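SufC protein (Thermus thermophilus, PDB 2D2E) binds and hydrolyses ATP as a cytoplasmic ABC-type ATPase of the Suf system, in which it probably serves iron-sulfur cluster assembly. Local coordinates at residues K80-A85 / Y164-E169; V95-F100 / E133-R138; H201-L206 / L230-E235. All blocks are in the same frame, centred on the assembly; numbering follows the deposited sequence.

Interaction 1. Residues K80-A85 / Y164-E169; sequences KGLFLA and YAVLDE
Tyr164 starts the strand by pairing through both of its backbone polar groups with 80-85. Tyr164 N donates to Gly81 O at 3.0 Å, almost straight at 172°, and Tyr164 O receives Phe83 N at 2.8 Å. These two bonds bracket Leu82 in the pattern of a single parallel bridge. Glycine suits position 81 because the chain turns there with a positive phi in a Schellman motif that ends helix 74-79, and Gly81 O is then the acceptor for Tyr164 N. On one side of the strand, Leu82 CD1 lies 4.1 Å from Tyr164 CB, the two side chains crossing at about a right angle. The phenol leads away from the contact, and its OH bonds to Asp65. Ala165 faces the other way: its methyl is small enough for Phe83 CB to close to 3.8 Å of Ala165 CB. Val166 returns to the side of Leu82, with CG2 4.3 Å from Leu82 CD1, while its N donates to a water that in turn donates to Phe83 O, extending the pairing where the backbones diverge. Leu167 comes back beside Ala165. The Phe83 ring slants out from the strand, meeting both obliquely and crossing Leu167 at about a right angle. Phe83 CD2 reaches 4.2 Å from Leu167 CD2, a position that follows from a first torsion of -178°, which turns the ring away from the backbone N. Asp168 and Glu169 follow, consistent with the Walker B motif of ABC ATPases; Asp168 bonds to Ser43 of the magnesium and ADP site, and Glu169 forms a salt bridge with Lys150. Strand 164-168 is an outermost strand of the mixed sheet, hydrogen-bonded to strand 195-199, while helix 148-160 packs on Phe83 and Ala165 and helix 176-189 on Leu167.

Interaction 2. Residues V95-F100 / E133-R138; sequences VTIANF and ESYLSR
Ile97 and Ala98, the first two residues of helix 97-109, give their backbone N-H groups to carbonyls of 133-138. Ile97 N donates to Arg138 O at 2.9 Å, approaching nearly along the C=O axis, whereas Ala98 N reaches Leu136 O at 3.0 Å from the side, within the plane of the carbonyl and towards one of its lone pairs. Amides in a first helical turn have no earlier turn to bond to, and here the 3-10 segment 133-137 and the residue after it supply the acceptors. Thr96 completes the helix start as N-cap: its OG1, held between the backbone N and the carbonyl carbon (chi1 58°), accepts from Asn99 N at 3.1 Å. That hydroxyl explains the threonine, whose CB also lies 3.7 Å from Leu136 O. Ile97 is the main hydrophobic link. Its extended CG1-CD1 arm crosses Tyr135 at about a right angle. Ile97 CD1 lies over one face of the Tyr135 ring, offset toward its rim, 3.6 Å from the centroid, in a CH-pi contact. Ile97 CD1 also lies 3.8 Å from Arg138 CB, so a long branched side chain suits the place. The small methyl of Ala98 packs on Leu136, Ala98 CB to Leu136 CB 3.9 Å, close beside the bonded carbonyl. The Tyr135 ring has further partners in Arg151, by a cation-pi interaction, and Trp131, edge to face. This threonine-capped helix start, its leading amides taken by a neighbouring 3-10 turn, ties helix 97-109 to the loop between helices 115-129 and 148-160, in what corresponds to the helical subdomain of ABC ATPases.

Interaction 3. Residues H201-L206 / L230-E235; sequences HYQRIL and LALELE
Gln203 and Glu235 join the loop after strand 195-199 to helix 228-237. By its place in the fold, this loop probably corresponds to the H-loop, or switch, region of ABC ATPases, with His201 at the switch position. The tight part lies round Ala231 and Gln203. There Leu206 CD1 rests 3.7 Å from Ala231 CB, and the aliphatic part of Gln203 lies alongside, its CG 3.5 Å from Ala231 O. Alanine suits this close approach of helix and loop, and Leu206 and Ala231 both continue onto Met35 of strand 31-35, so the inner side merges with the core. Glu235 belongs to the same close packing: bent at chi2, it arches over from the helix, Glu235 CB lying 3.6 Å from Gln203 CB, while the carboxylate accepts the N-H of Gln203. Glutamate is long enough to span this distance and still offer an acceptor. Replacing it with an alanine would probably leave Gln203 N without this acceptor and open a gap beside Gln203 CB.

Towards solvent the contact is looser. Gln203 turns along the helix surface, its chain extended at chi1 (180°) and bent at chi2 (-89°). This brings Gln203 NE2 to 3.3 Å from CD2 of the exposed Leu232, while the amide's polar partner is Asn207, to which NE2 donates. The second carboxylate oxygen merely borders an aromatic edge, Glu235 OE2 lying 4.1 Å from Tyr202 CD2. Its mate is better placed: Gln203 N meets Glu235 OE1 at 3.0 Å from above the carboxylate plane, 56° out of it.

In the fold
From the N terminus, residues 80-85, just after helix 74-79, pair with strand 164-168, so interaction 1 closes a loop of 78 residues rich in helix and without strand. Interaction 2 is nested inside that loop: it joins the start of helix 97-109 to the turn after helix 115-129, and its centre lies about 22 Å from that of interaction 1. Interaction 3 follows in series, bringing the loop after strand 195-199 against helix 228-237 once the chain has passed through strands 213-218 and 221-226. Interactions 1 and 3 touch where Glu169 packs on Ile205; interactions 2 and 3 remain about 16 Å apart at their nearest atoms.

Interaction 1. Residues K80-A85 / Y164-E169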
loop_
_atom_site.group_PDB
_atom_site.type_symbol
_atom_site.label_atom_id
_atom_site.label_comp_id
_atom_site.label_asym_id
_atom_site.label_seq_id
_atom_site.Cartn_x
_atom_site.Cartn_y
_atom_site.Cartn_z
ATOM N N LYS A 80 14.007 5.063 -1.902
ATOM C CA LYS A 80 14.535 3.862 -1.274
ATOM C C LYS A 80 13.701 2.627 -1.632
ATOM O O LYS A 80 14.029 1.530 -1.211
ATOM C CB LYS A 80 14.585 4.025 0.249
ATOM C CG LYS A 80 15.658 4.996 0.757
ATOM C CD LYS A 80 17.063 4.408 0.599
ATOM C CE LYS A 80 18.126 5.307 1.216
ATOM N NZ LYS A 80 18.134 6.666 0.606
ATOM N N GLY A 81 12.613 2.823 -2.381
ATOM C CA GLY A 81 11.794 1.696 -2.797
ATOM C C GLY A 81 10.379 1.585 -2.233
ATOM O O GLY A 81 9.677 0.628 -2.542
ATOM N N LEU A 82 9.958 2.542 -1.414
ATOM C CA LEU A 82 8.602 2.488 -0.848
ATOM C C LEU A 82 7.623 3.160 -1.801
ATOM O O LEU A 82 7.788 4.322 -2.154
ATOM C CB LEU A 82 8.571 3.178 0.520
ATOM C CG LEU A 82 7.266 3.062 1.318
ATOM C CD1 LEU A 82 7.006 1.607 1.752
ATOM C CD2 LEU A 82 7.370 3.943 2.550
ATOM N N PHE A 83 6.583 2.440 -2.208
ATOM C CA PHE A 83 5.622 2.990 -3.149
ATOM C C PHE A 83 4.935 4.271 -2.671
ATOM O O PHE A 83 4.383 4.343 -1.570
ATOM C CB PHE A 83 4.563 1.935 -3.500
ATOM C CG PHE A 83 3.566 2.399 -4.511
ATOM C CD1 PHE A 83 3.987 2.847 -5.758
ATOM C CD2 PHE A 83 2.203 2.351 -4.236
ATOM C CE1 PHE A 83 3.065 3.254 -6.721
ATOM C CE2 PHE A 83 1.280 2.749 -5.190
ATOM C CZ PHE A 83 1.709 3.195 -6.435
ATOM N N LEU A 84 4.994 5.289 -3.520
ATOM C CA LEU A 84 4.353 6.572 -3.244
ATOM C C LEU A 84 3.677 6.995 -4.529
ATOM O O LEU A 84 4.343 7.379 -5.488
ATOM C CB LEU A 84 5.374 7.634 -2.825
ATOM C CG LEU A 84 4.769 9.020 -2.544
ATOM C CD1 LEU A 84 3.717 8.901 -1.439
ATOM C CD2 LEU A 84 5.867 10.006 -2.148
ATOM N N ALA A 85 2.359 6.901 -4.553
ATOM C CA ALA A 85 1.608 7.282 -5.744
ATOM C C ALA A 85 1.639 8.797 -5.909
ATOM O O ALA A 85 1.614 9.546 -4.921
ATOM C CB ALA A 85 0.177 6.791 -5.631
ATOM N N TYR A 164 8.573 -2.138 -1.963
ATOM C CA TYR A 164 7.517 -2.426 -0.998
ATOM C C TYR A 164 6.341 -1.492 -1.269
ATOM O O TYR A 164 6.527 -0.359 -1.691
ATOM C CB TYR A 164 7.973 -2.182 0.443
ATOM C CG TYR A 164 9.062 -3.118 0.899
ATOM C CD1 TYR A 164 10.404 -2.750 0.813
ATOM C CD2 TYR A 164 8.747 -4.383 1.386
ATOM C CE1 TYR A 164 11.413 -3.620 1.204
ATOM C CE2 TYR A 164 9.754 -5.267 1.777
ATOM C CZ TYR A 164 11.080 -4.870 1.684
ATOM O OH TYR A 164 12.066 -5.748 2.093
ATOM N N ALA A 165 5.133 -1.984 -1.032
ATOM C CA ALA A 165 3.936 -1.162 -1.195
ATOM C C ALA A 165 2.987 -1.408 -0.045
ATOM O O ALA A 165 2.716 -2.551 0.316
ATOM C CB ALA A 165 3.225 -1.484 -2.525
ATOM N N VAL A 166 2.462 -0.317 0.498
ATOM C CA VAL A 166 1.507 -0.384 1.615
ATOM C C VAL A 166 0.237 0.157 0.988
ATOM O O VAL A 166 0.204 1.331 0.574
ATOM C CB VAL A 166 1.956 0.522 2.785
ATOM C CG1 VAL A 166 0.901 0.494 3.920
ATOM C CG2 VAL A 166 3.288 0.047 3.322
ATOM N N LEU A 167 -0.775 -0.697 0.872
ATOM C CA LEU A 167 -2.036 -0.325 0.221
ATOM C C LEU A 167 -3.203 -0.380 1.165
ATOM O O LEU A 167 -3.626 -1.466 1.571
ATOM C CB LEU A 167 -2.295 -1.271 -0.942
ATOM C CG LEU A 167 -1.088 -1.297 -1.879
ATOM C CD1 LEU A 167 -1.348 -2.321 -2.970
ATOM C CD2 LEU A 167 -0.845 0.088 -2.467
ATOM N N ASP A 168 -3.744 0.786 1.500
ATOM C CA ASP A 168 -4.865 0.800 2.444
ATOM C C ASP A 168 -6.165 0.831 1.628
ATOM O O ASP A 168 -6.461 1.832 0.955
ATOM C CB ASP A 168 -4.734 2.009 3.370
ATOM C CG ASP A 168 -5.764 2.002 4.503
ATOM O OD1 ASP A 168 -5.568 2.729 5.503
ATOM O OD2 ASP A 168 -6.772 1.277 4.385
ATOM N N GLU A 169 -6.912 -0.282 1.677
ATOM C CA GLU A 169 -8.131 -0.418 0.906
ATOM C C GLU A 169 -9.375 -0.308 1.760
ATOM O O GLU A 169 -10.457 -0.728 1.338
ATOM C CB GLU A 169 -8.131 -1.745 0.137
ATOM C CG GLU A 169 -6.839 -1.940 -0.711
ATOM C CD GLU A 169 -6.533 -0.725 -1.578
ATOM O OE1 GLU A 169 -5.365 -0.304 -1.658
ATOM O OE2 GLU A 169 -7.468 -0.170 -2.188
HETATM O O HOH W 1 3.824 2.143 0.141
#

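Interaction 2. Residues V95-F100 / E133-R138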
loop_
_atom_site.group_PDB
_atom_site.type_symbol
_atom_site.label_atom_id
_atom_site.label_comp_id
_atom_site.label_asym_id
_atom_site.label_seq_id
_atom_site.Cartn_x
_atom_site.Cartn_y
_atom_site.Cartn_z
ATOM N N VAL A 95 -5.328 16.089 -19.293
ATOM C CA VAL A 95 -4.129 15.347 -18.908
ATOM C C VAL A 95 -4.386 13.857 -19.111
ATOM O O VAL A 95 -5.139 13.245 -18.357
ATOM C CB VAL A 95 -3.747 15.579 -17.429
ATOM C CG1 VAL A 95 -2.488 14.771 -17.082
ATOM C CG2 VAL A 95 -3.500 17.064 -17.178
ATOM N N THR A 96 -3.760 13.273 -20.122
ATOM C CA THR A 96 -3.955 11.848 -20.368
ATOM C C THR A 96 -3.264 11.013 -19.288
ATOM O O THR A 96 -2.299 11.449 -18.662
ATOM C CB THR A 96 -3.365 11.426 -21.708
ATOM O OG1 THR A 96 -1.960 11.735 -21.727
ATOM C CG2 THR A 96 -4.064 12.161 -22.861
ATOM N N ILE A 97 -3.780 9.814 -19.062
ATOM C CA ILE A 97 -3.150 8.920 -18.099
ATOM C C ILE A 97 -1.709 8.645 -18.547
ATOM O O ILE A 97 -0.797 8.568 -17.715
ATOM C CB ILE A 97 -3.956 7.599 -17.982
ATOM C CG1 ILE A 97 -5.282 7.895 -17.277
ATOM C CG2 ILE A 97 -3.191 6.556 -17.198
ATOM C CD1 ILE A 97 -6.224 6.739 -17.221
ATOM N N ALA A 98 -1.479 8.522 -19.855
ATOM C CA ALA A 98 -0.120 8.271 -20.335
ATOM C C ALA A 98 0.844 9.394 -19.915
ATOM O O ALA A 98 1.934 9.121 -19.390
ATOM C CB ALA A 98 -0.108 8.099 -21.867
ATOM N N ASN A 99 0.454 10.650 -20.142
ATOM C CA ASN A 99 1.310 11.785 -19.766
ATOM C C ASN A 99 1.550 11.805 -18.255
ATOM O O ASN A 99 2.647 12.106 -17.790
ATOM C CB ASN A 99 0.656 13.121 -20.151
ATOM C CG ASN A 99 0.914 13.519 -21.593
ATOM O OD1 ASN A 99 0.158 14.305 -22.179
ATOM N ND2 ASN A 99 1.976 13.000 -22.164
ATOM N N PHE A 100 0.498 11.526 -17.491
ATOM C CA PHE A 100 0.602 11.521 -16.043
ATOM C C PHE A 100 1.559 10.440 -15.570
ATOM O O PHE A 100 2.370 10.664 -14.664
ATOM C CB PHE A 100 -0.770 11.301 -15.412
ATOM C CG PHE A 100 -0.741 11.288 -13.918
ATOM C CD1 PHE A 100 -0.400 12.436 -13.213
ATOM C CD2 PHE A 100 -1.004 10.119 -13.212
ATOM C CE1 PHE A 100 -0.317 12.422 -11.822
ATOM C CE2 PHE A 100 -0.924 10.098 -11.820
ATOM C CZ PHE A 100 -0.581 11.247 -11.131
ATOM N N GLU A 133 -4.298 -0.885 -24.243
ATOM C CA GLU A 133 -3.526 0.350 -24.358
ATOM C C GLU A 133 -4.392 1.609 -24.501
ATOM O O GLU A 133 -3.948 2.706 -24.174
ATOM C CB GLU A 133 -2.552 0.232 -25.538
ATOM C CG GLU A 133 -1.325 1.116 -25.407
ATOM C CD GLU A 133 -0.209 0.724 -26.362
ATOM O OE1 GLU A 133 0.269 -0.427 -26.279
ATOM O OE2 GLU A 133 0.182 1.568 -27.193
ATOM N N SER A 134 -5.622 1.455 -24.987
ATOM C CA SER A 134 -6.538 2.582 -25.144
ATOM C C SER A 134 -6.826 3.285 -23.808
ATOM O O SER A 134 -7.177 4.466 -23.782
ATOM C CB SER A 134 -7.858 2.107 -25.775
ATOM O OG SER A 134 -8.506 1.140 -24.964
ATOM N N TYR A 135 -6.674 2.558 -22.703
ATOM C CA TYR A 135 -6.897 3.121 -21.370
ATOM C C TYR A 135 -6.012 4.349 -21.104
ATOM O O TYR A 135 -6.435 5.306 -20.447
ATOM C CB TYR A 135 -6.619 2.048 -20.309
ATOM C CG TYR A 135 -6.565 2.581 -18.894
ATOM C CD1 TYR A 135 -7.731 2.949 -18.214
ATOM C CD2 TYR A 135 -5.339 2.756 -18.249
ATOM C CE1 TYR A 135 -7.663 3.476 -16.919
ATOM C CE2 TYR A 135 -5.274 3.289 -16.984
ATOM C CZ TYR A 135 -6.416 3.641 -16.317
ATOM O OH TYR A 135 -6.282 4.137 -15.032
ATOM N N LEU A 136 -4.790 4.309 -21.622
ATOM C CA LEU A 136 -3.830 5.396 -21.442
ATOM C C LEU A 136 -4.265 6.718 -22.069
ATOM O O LEU A 136 -3.698 7.769 -21.757
ATOM C CB LEU A 136 -2.473 4.984 -22.010
ATOM C CG LEU A 136 -1.614 4.018 -21.183
ATOM C CD1 LEU A 136 -2.445 2.907 -20.585
ATOM C CD2 LEU A 136 -0.538 3.458 -22.076
ATOM N N SER A 137 -5.258 6.665 -22.952
ATOM C CA SER A 137 -5.756 7.863 -23.611
ATOM C C SER A 137 -6.870 8.545 -22.829
ATOM O O SER A 137 -7.324 9.620 -23.201
ATOM C CB SER A 137 -6.243 7.536 -25.032
ATOM O OG SER A 137 -5.152 7.225 -25.885
ATOM N N ARG A 138 -7.324 7.909 -21.755
ATOM C CA ARG A 138 -8.359 8.501 -20.920
ATOM C C ARG A 138 -7.712 9.684 -20.202
ATOM O O ARG A 138 -6.497 9.712 -20.012
ATOM C CB ARG A 138 -8.863 7.475 -19.902
ATOM C CG ARG A 138 -10.065 7.942 -19.114
ATOM C CD ARG A 138 -10.640 6.833 -18.258
ATOM N NE ARG A 138 -11.792 7.301 -17.487
ATOM C CZ ARG A 138 -12.990 7.543 -18.010
ATOM N NH1 ARG A 138 -13.203 7.357 -19.307
ATOM N NH2 ARG A 138 -13.972 7.981 -17.234
#

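Interaction 3. Residues H201-L206 / L230-E235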
loop_
_atom_site.group_PDB
_atom_site.type_symbol
_atom_site.label_atom_id
_atom_site.label_comp_id
_atom_site.label_asym_id
_atom_site.label_seq_id
_atom_site.Cartn_x
_atom_site.Cartn_y
_atom_site.Cartn_z
ATOM N N HIS A 201 -10.330 -3.387 6.602
ATOM C CA HIS A 201 -11.207 -3.671 7.734
ATOM C C HIS A 201 -11.934 -4.978 7.432
ATOM O O HIS A 201 -12.009 -5.877 8.270
ATOM C CB HIS A 201 -12.246 -2.552 7.916
ATOM C CG HIS A 201 -13.186 -2.815 9.050
ATOM N ND1 HIS A 201 -14.506 -3.158 8.864
ATOM C CD2 HIS A 201 -12.966 -2.862 10.387
ATOM C CE1 HIS A 201 -15.065 -3.403 10.038
ATOM N NE2 HIS A 201 -14.151 -3.230 10.977
ATOM N N TYR A 202 -12.438 -5.098 6.206
ATOM C CA TYR A 202 -13.147 -6.310 5.771
ATOM C C TYR A 202 -12.187 -7.345 5.221
ATOM O O TYR A 202 -11.178 -7.017 4.607
ATOM C CB TYR A 202 -14.139 -5.995 4.645
ATOM C CG TYR A 202 -15.282 -5.134 5.086
ATOM C CD1 TYR A 202 -15.393 -3.812 4.643
ATOM C CD2 TYR A 202 -16.253 -5.627 5.948
ATOM C CE1 TYR A 202 -16.448 -3.004 5.046
ATOM C CE2 TYR A 202 -17.321 -4.815 6.368
ATOM C CZ TYR A 202 -17.406 -3.511 5.908
ATOM O OH TYR A 202 -18.461 -2.714 6.296
ATOM N N GLN A 203 -12.530 -8.609 5.409
ATOM C CA GLN A 203 -11.720 -9.701 4.893
ATOM C C GLN A 203 -11.860 -9.882 3.368
ATOM O O GLN A 203 -10.988 -10.467 2.739
ATOM C CB GLN A 203 -12.168 -11.017 5.559
ATOM C CG GLN A 203 -11.404 -12.276 5.109
ATOM C CD GLN A 203 -11.998 -12.999 3.889
ATOM O OE1 GLN A 203 -13.094 -12.698 3.428
ATOM N NE2 GLN A 203 -11.254 -13.954 3.379
ATOM N N ARG A 204 -12.951 -9.370 2.793
ATOM C CA ARG A 204 -13.247 -9.559 1.364
ATOM C C ARG A 204 -12.087 -9.566 0.378
ATOM O O ARG A 204 -11.934 -10.513 -0.390
ATOM C CB ARG A 204 -14.289 -8.539 0.883
ATOM C CG ARG A 204 -14.912 -8.893 -0.480
ATOM C CD ARG A 204 -15.615 -10.259 -0.433
ATOM N NE ARG A 204 -16.509 -10.351 0.723
ATOM C CZ ARG A 204 -17.713 -9.792 0.796
ATOM N NH1 ARG A 204 -18.197 -9.105 -0.231
ATOM N NH2 ARG A 204 -18.419 -9.890 1.915
ATOM N N ILE A 205 -11.273 -8.518 0.383
ATOM C CA ILE A 205 -10.168 -8.461 -0.578
ATOM C C ILE A 205 -9.193 -9.631 -0.496
ATOM O O ILE A 205 -8.513 -9.963 -1.488
ATOM C CB ILE A 205 -9.419 -7.098 -0.462
ATOM C CG1 ILE A 205 -8.511 -6.884 -1.689
ATOM C CG2 ILE A 205 -8.600 -7.045 0.836
ATOM C CD1 ILE A 205 -7.889 -5.478 -1.740
ATOM N N LEU A 206 -9.131 -10.264 0.672
ATOM C CA LEU A 206 -8.195 -11.356 0.876
ATOM C C LEU A 206 -8.598 -12.647 0.187
ATOM O O LEU A 206 -7.848 -13.633 0.198
ATOM C CB LEU A 206 -7.944 -11.546 2.378
ATOM C CG LEU A 206 -7.446 -10.249 3.023
ATOM C CD1 LEU A 206 -7.229 -10.462 4.525
ATOM C CD2 LEU A 206 -6.144 -9.791 2.373
ATOM N N LEU A 230 -7.020 -16.874 9.814
ATOM C CA LEU A 230 -7.325 -15.898 10.863
ATOM C C LEU A 230 -8.249 -14.824 10.313
ATOM O O LEU A 230 -9.189 -14.406 10.980
ATOM C CB LEU A 230 -6.050 -15.254 11.405
ATOM C CG LEU A 230 -6.228 -14.119 12.433
ATOM C CD1 LEU A 230 -7.102 -14.593 13.621
ATOM C CD2 LEU A 230 -4.848 -13.647 12.911
ATOM N N ALA A 231 -8.000 -14.369 9.085
ATOM C CA ALA A 231 -8.877 -13.357 8.495
ATOM C C ALA A 231 -10.262 -13.953 8.272
ATOM O O ALA A 231 -11.271 -13.286 8.449
ATOM C CB ALA A 231 -8.305 -12.868 7.157
ATOM N N LEU A 232 -10.309 -15.221 7.877
ATOM C CA LEU A 232 -11.584 -15.882 7.642
ATOM C C LEU A 232 -12.419 -15.973 8.910
ATOM O O LEU A 232 -13.622 -15.668 8.906
ATOM C CB LEU A 232 -11.346 -17.291 7.075
ATOM C CG LEU A 232 -10.709 -17.273 5.676
ATOM C CD1 LEU A 232 -10.055 -18.615 5.341
ATOM C CD2 LEU A 232 -11.778 -16.923 4.663
ATOM N N GLU A 233 -11.788 -16.384 10.001
ATOM C CA GLU A 233 -12.521 -16.517 11.249
ATOM C C GLU A 233 -12.981 -15.151 11.747
ATOM O O GLU A 233 -14.072 -15.015 12.271
ATOM C CB GLU A 233 -11.681 -17.241 12.304
ATOM C CG GLU A 233 -12.545 -17.664 13.501
ATOM C CD GLU A 233 -11.929 -18.758 14.350
ATOM O OE1 GLU A 233 -12.670 -19.324 15.188
ATOM O OE2 GLU A 233 -10.722 -19.051 14.188
ATOM N N LEU A 234 -12.152 -14.124 11.551
ATOM C CA LEU A 234 -12.532 -12.768 11.941
ATOM C C LEU A 234 -13.750 -12.317 11.150
ATOM O O LEU A 234 -14.642 -11.659 11.689
ATOM C CB LEU A 234 -11.399 -11.773 11.658
ATOM C CG LEU A 234 -10.494 -11.354 12.808
ATOM C CD1 LEU A 234 -9.388 -10.457 12.247
ATOM C CD2 LEU A 234 -11.301 -10.601 13.862
ATOM N N GLU A 235 -13.802 -12.653 9.864
ATOM C CA GLU A 235 -14.950 -12.248 9.078
ATOM C C GLU A 235 -16.217 -12.976 9.550
ATOM O O GLU A 235 -17.293 -12.382 9.640
ATOM C CB GLU A 235 -14.700 -12.515 7.597
ATOM C CG GLU A 235 -15.652 -11.768 6.675
ATOM C CD GLU A 235 -15.659 -10.253 6.884
ATOM O OE1 GLU A 235 -14.617 -9.621 7.269
ATOM O OE2 GLU A 235 -16.721 -9.652 6.643
#